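Local structure of fimbrium subunit Fim1C (Bacteroides vulgatus, 4QB7) at residues 201-215 against 271-285. The protein is probably a component of the fimbrial tip, part of the filamentous surface appendages that mediate cell adhesion and biofilm formation. Residues are numbered along the deposited sequence; the frame is centred on the assembly and turned at random.
Sequences TLYNKAVYKFDNDTW and IPVNNKNGTTNAGDL. With SO4 (sulfate ion), chain Q.
The hairpin of strands 203-209 and 214-217, with a G1 beta bulge in which Asp213 and Thr214 both face Lys209, is met in this fimbrillin-like protein by the loop between strands 259-270 and 286-296. The Asn275 amide imitates the bond pattern of a beta ladder, gripping both backbone polar groups of Trp215. Its OD1 accepts Trp215 N on an in-plane lone pair at 2.8 Å, and its ND2 donates to Trp215 O at 3.1 Å, nearly straight at 173°. Asparagine suits the place because one flat group carries donor and acceptor side by side; a leucine here would probably leave Trp215 N and O without these mates and let the loop drift from the strand edge. Pro272 CD sits 3.9 Å from the centroid of the five-membered indole ring and Ile271 CG2 4.2 Å from that of the six-membered ring, CH-pi contacts on one face, while Tyr208 CB lies against the opposite face, toward its rim. Both residues offer aliphatic C-H groups, and tryptophan is broad enough to meet the two. Trp215 NE1 is bound by Val167 O. With CG2 anti to the backbone N, Ile271 also reaches Ala206 CB, and its CD1 packs on the backbone at Asn204, where the chain turns a corner. Leu202 CD1 meets Val273 CG2 at 3.7 Å, both side chains buried and apolar. One water accepts from Tyr203 N and donates to Pro272 O. Asp213 OD1 pairs with Lys321, while Asp213 OD2 forms a long salt bridge with Lys276 NZ (3.8 Å), and another water joins Asp213 OD2 (2.9 Å) to Lys276 NZ (3.1 Å).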
# COMPACT_ATOMS: atom_id res chain seq x y z
N THR A 201 16.82 -4.28 3.16
CA THR A 201 16.04 -3.11 3.57
C THR A 201 14.53 -3.27 3.40
O THR A 201 13.79 -3.01 4.33
CB THR A 201 16.53 -1.87 2.76
OG1 THR A 201 17.94 -1.72 2.94
CG2 THR A 201 15.83 -0.58 3.16
N LEU A 202 14.07 -3.64 2.19
CA LEU A 202 12.67 -3.74 1.81
C LEU A 202 12.16 -5.17 1.83
O LEU A 202 12.61 -6.00 1.03
CB LEU A 202 12.47 -3.12 0.40
CG LEU A 202 11.03 -2.87 -0.06
CD1 LEU A 202 10.34 -1.84 0.83
CD2 LEU A 202 10.99 -2.41 -1.49
N TYR A 203 11.19 -5.45 2.71
CA TYR A 203 10.60 -6.78 2.82
C TYR A 203 9.68 -7.07 1.65
O TYR A 203 8.93 -6.17 1.22
CB TYR A 203 9.75 -6.93 4.11
CG TYR A 203 10.48 -6.85 5.43
CD1 TYR A 203 11.74 -7.43 5.59
CD2 TYR A 203 9.89 -6.27 6.55
CE1 TYR A 203 12.41 -7.37 6.80
CE2 TYR A 203 10.56 -6.19 7.77
CZ TYR A 203 11.82 -6.74 7.89
OH TYR A 203 12.52 -6.68 9.07
N ASN A 204 9.67 -8.33 1.18
CA ASN A 204 8.69 -8.73 0.18
C ASN A 204 7.65 -9.58 0.89
O ASN A 204 6.54 -9.73 0.39
CB ASN A 204 9.32 -9.43 -1.01
CG ASN A 204 9.83 -10.80 -0.71
OD1 ASN A 204 10.51 -11.02 0.28
ND2 ASN A 204 9.42 -11.75 -1.52
N LYS A 205 8.00 -10.12 2.07
CA LYS A 205 7.14 -10.94 2.91
C LYS A 205 7.39 -10.54 4.36
O LYS A 205 8.55 -10.37 4.73
CB LYS A 205 7.41 -12.43 2.65
CG LYS A 205 6.22 -13.32 2.99
CD LYS A 205 6.55 -14.81 2.90
CE LYS A 205 5.32 -15.69 2.98
NZ LYS A 205 5.65 -17.11 2.73
N ALA A 206 6.33 -10.30 5.17
CA ALA A 206 6.49 -9.86 6.56
C ALA A 206 5.24 -10.15 7.43
O ALA A 206 4.17 -10.46 6.90
CB ALA A 206 6.82 -8.36 6.61
N VAL A 207 5.39 -10.04 8.78
CA VAL A 207 4.30 -10.32 9.72
C VAL A 207 3.76 -8.99 10.29
O VAL A 207 4.54 -8.16 10.75
CB VAL A 207 4.74 -11.32 10.83
CG1 VAL A 207 3.62 -11.60 11.84
CG2 VAL A 207 5.24 -12.63 10.22
N TYR A 208 2.45 -8.78 10.18
CA TYR A 208 1.75 -7.62 10.73
C TYR A 208 1.08 -8.07 12.02
O TYR A 208 0.33 -9.05 12.02
CB TYR A 208 0.72 -7.02 9.74
CG TYR A 208 -0.15 -5.95 10.36
CD1 TYR A 208 0.29 -4.62 10.46
CD2 TYR A 208 -1.41 -6.25 10.87
CE1 TYR A 208 -0.49 -3.65 11.09
CE2 TYR A 208 -2.19 -5.29 11.52
CZ TYR A 208 -1.72 -3.99 11.63
OH TYR A 208 -2.51 -3.08 12.28
N LYS A 209 1.34 -7.34 13.11
CA LYS A 209 0.83 -7.65 14.43
C LYS A 209 -0.30 -6.71 14.80
O LYS A 209 -0.11 -5.49 14.84
CB LYS A 209 1.96 -7.55 15.47
CG LYS A 209 3.10 -8.54 15.34
CD LYS A 209 3.86 -8.54 16.65
CE LYS A 209 5.19 -7.81 16.71
NZ LYS A 209 5.20 -6.46 16.09
N PHE A 210 -1.48 -7.28 15.11
CA PHE A 210 -2.64 -6.50 15.52
C PHE A 210 -2.49 -5.99 16.96
O PHE A 210 -3.21 -5.06 17.34
CB PHE A 210 -3.90 -7.35 15.40
CG PHE A 210 -4.47 -7.44 14.01
CD1 PHE A 210 -3.97 -8.34 13.09
CD2 PHE A 210 -5.54 -6.64 13.62
CE1 PHE A 210 -4.53 -8.45 11.82
CE2 PHE A 210 -6.08 -6.74 12.35
CZ PHE A 210 -5.58 -7.65 11.46
N ASP A 211 -1.60 -6.60 17.77
CA ASP A 211 -1.41 -6.15 19.14
C ASP A 211 -0.91 -4.69 19.21
O ASP A 211 -1.40 -3.94 20.04
CB ASP A 211 -0.46 -7.07 19.91
CG ASP A 211 -0.61 -6.94 21.42
OD1 ASP A 211 -1.75 -7.22 21.97
OD2 ASP A 211 0.39 -6.53 22.08
N ASN A 212 0.05 -4.28 18.36
CA ASN A 212 0.57 -2.92 18.45
C ASN A 212 0.60 -2.19 17.09
O ASN A 212 1.24 -1.12 16.98
CB ASN A 212 1.97 -2.93 19.07
CG ASN A 212 2.94 -3.82 18.35
OD1 ASN A 212 2.58 -4.55 17.42
ND2 ASN A 212 4.17 -3.83 18.83
N ASP A 213 -0.09 -2.76 16.07
CA ASP A 213 -0.20 -2.18 14.74
C ASP A 213 1.21 -1.90 14.12
O ASP A 213 1.54 -0.79 13.70
CB ASP A 213 -1.09 -0.92 14.80
CG ASP A 213 -1.24 -0.10 13.54
OD1 ASP A 213 -1.40 -0.70 12.47
OD2 ASP A 213 -1.19 1.14 13.64
N THR A 214 2.06 -2.94 14.10
CA THR A 214 3.40 -2.87 13.54
C THR A 214 3.71 -4.12 12.76
O THR A 214 3.14 -5.19 13.00
CB THR A 214 4.51 -2.67 14.62
OG1 THR A 214 4.62 -3.81 15.44
CG2 THR A 214 4.35 -1.42 15.46
N TRP A 215 4.67 -3.97 11.83
CA TRP A 215 5.27 -4.99 10.98
C TRP A 215 6.59 -5.46 11.57
O TRP A 215 7.38 -4.66 12.10
CB TRP A 215 5.54 -4.42 9.58
CG TRP A 215 4.33 -4.19 8.75
CD1 TRP A 215 3.67 -3.01 8.58
CD2 TRP A 215 3.64 -5.16 7.95
NE1 TRP A 215 2.63 -3.18 7.69
CE2 TRP A 215 2.58 -4.50 7.30
CE3 TRP A 215 3.83 -6.53 7.70
CZ2 TRP A 215 1.73 -5.14 6.41
CZ3 TRP A 215 2.97 -7.18 6.82
CH2 TRP A 215 1.94 -6.49 6.19
N ILE A 271 5.25 -3.18 1.74
CA ILE A 271 5.45 -3.38 3.17
C ILE A 271 6.39 -2.20 3.56
O ILE A 271 7.38 -1.96 2.85
CB ILE A 271 6.01 -4.78 3.53
CG1 ILE A 271 5.04 -5.90 3.13
CG2 ILE A 271 6.34 -4.87 5.02
CD1 ILE A 271 5.63 -7.23 3.01
N PRO A 272 6.01 -1.37 4.56
CA PRO A 272 6.82 -0.18 4.86
C PRO A 272 8.22 -0.51 5.39
O PRO A 272 8.48 -1.66 5.80
CB PRO A 272 5.97 0.56 5.91
CG PRO A 272 5.19 -0.50 6.56
CD PRO A 272 4.86 -1.49 5.49
N VAL A 273 9.11 0.48 5.38
CA VAL A 273 10.45 0.31 5.94
C VAL A 273 10.42 0.93 7.34
O VAL A 273 9.98 2.07 7.50
CB VAL A 273 11.58 0.91 5.03
CG1 VAL A 273 12.94 0.77 5.69
CG2 VAL A 273 11.60 0.24 3.66
N ASN A 274 10.85 0.18 8.36
CA ASN A 274 10.90 0.62 9.76
C ASN A 274 9.58 1.22 10.23
O ASN A 274 9.57 2.22 10.95
CB ASN A 274 12.04 1.61 9.98
CG ASN A 274 13.38 0.99 9.78
OD1 ASN A 274 13.65 -0.12 10.24
ND2 ASN A 274 14.23 1.70 9.07
N ASN A 275 8.47 0.59 9.81
CA ASN A 275 7.12 1.00 10.13
C ASN A 275 6.89 2.48 9.84
O ASN A 275 7.03 2.89 8.69
CB ASN A 275 6.75 0.64 11.57
CG ASN A 275 6.55 -0.84 11.73
OD1 ASN A 275 5.54 -1.39 11.31
ND2 ASN A 275 7.56 -1.53 12.23
N LYS A 276 6.50 3.29 10.85
CA LYS A 276 6.15 4.70 10.63
C LYS A 276 7.39 5.63 10.50
O LYS A 276 7.23 6.81 10.15
CB LYS A 276 5.18 5.18 11.73
CG LYS A 276 3.73 5.16 11.23
CD LYS A 276 2.68 4.93 12.32
CE LYS A 276 1.27 4.77 11.75
NZ LYS A 276 0.24 4.62 12.83
N ASN A 277 8.60 5.08 10.67
CA ASN A 277 9.84 5.84 10.61
C ASN A 277 10.50 5.93 9.22
O ASN A 277 11.26 6.88 8.99
CB ASN A 277 10.85 5.25 11.57
CG ASN A 277 10.50 5.50 13.00
OD1 ASN A 277 9.85 6.49 13.36
ND2 ASN A 277 10.99 4.63 13.85
N GLY A 278 10.28 4.95 8.36
CA GLY A 278 10.88 4.91 7.05
C GLY A 278 12.35 4.54 7.02
O GLY A 278 12.95 4.19 8.04
N THR A 279 12.95 4.65 5.82
CA THR A 279 14.36 4.32 5.62
C THR A 279 15.26 5.10 6.56
O THR A 279 15.03 6.29 6.84
CB THR A 279 14.76 4.56 4.18
OG1 THR A 279 14.42 5.90 3.85
CG2 THR A 279 14.08 3.58 3.23
N THR A 280 16.30 4.40 7.07
CA THR A 280 17.28 4.92 8.02
C THR A 280 18.14 6.00 7.35
O THR A 280 18.37 7.05 7.96
CB THR A 280 18.11 3.76 8.59
OG1 THR A 280 17.24 2.79 9.20
CG2 THR A 280 19.13 4.22 9.61
N ASN A 281 18.60 5.74 6.11
CA ASN A 281 19.49 6.63 5.38
C ASN A 281 19.07 6.89 3.97
O ASN A 281 18.41 6.06 3.35
CB ASN A 281 20.91 6.03 5.33
CG ASN A 281 21.47 5.55 6.65
OD1 ASN A 281 21.79 4.36 6.79
ND2 ASN A 281 21.61 6.44 7.62
N ALA A 282 19.51 8.03 3.43
CA ALA A 282 19.32 8.37 2.04
C ALA A 282 20.06 7.35 1.20
O ALA A 282 21.19 6.99 1.53
CB ALA A 282 19.86 9.77 1.77
N GLY A 283 19.41 6.84 0.18
CA GLY A 283 20.03 5.87 -0.70
C GLY A 283 19.92 4.44 -0.25
O GLY A 283 20.48 3.56 -0.90
N ASP A 284 19.17 4.18 0.86
CA ASP A 284 18.86 2.82 1.31
C ASP A 284 17.99 2.22 0.21
O ASP A 284 18.22 1.10 -0.22
CB ASP A 284 18.18 2.79 2.69
CG ASP A 284 19.14 2.78 3.88
OD1 ASP A 284 20.35 3.04 3.69
OD2 ASP A 284 18.68 2.48 5.01
N LEU A 285 17.07 3.05 -0.31
CA LEU A 285 16.23 2.77 -1.47
C LEU A 285 16.63 3.74 -2.59
O LEU A 285 16.92 4.91 -2.32
CB LEU A 285 14.74 2.88 -1.14
CG LEU A 285 14.18 1.87 -0.15
CD1 LEU A 285 12.80 2.20 0.18
CD2 LEU A 285 14.27 0.47 -0.66
S SO4 Q . 11.93 -6.39 12.64
O1 SO4 Q . 13.13 -5.54 12.71
O2 SO4 Q . 12.30 -7.81 12.78
O3 SO4 Q . 11.00 -6.01 13.71
O4 SO4 Q . 11.29 -6.17 11.35
O HOH W 1 10.43 -3.27 4.56
O HOH W 2 7.84 -3.86 0.64
O HOH W 3 0.43 2.85 15.39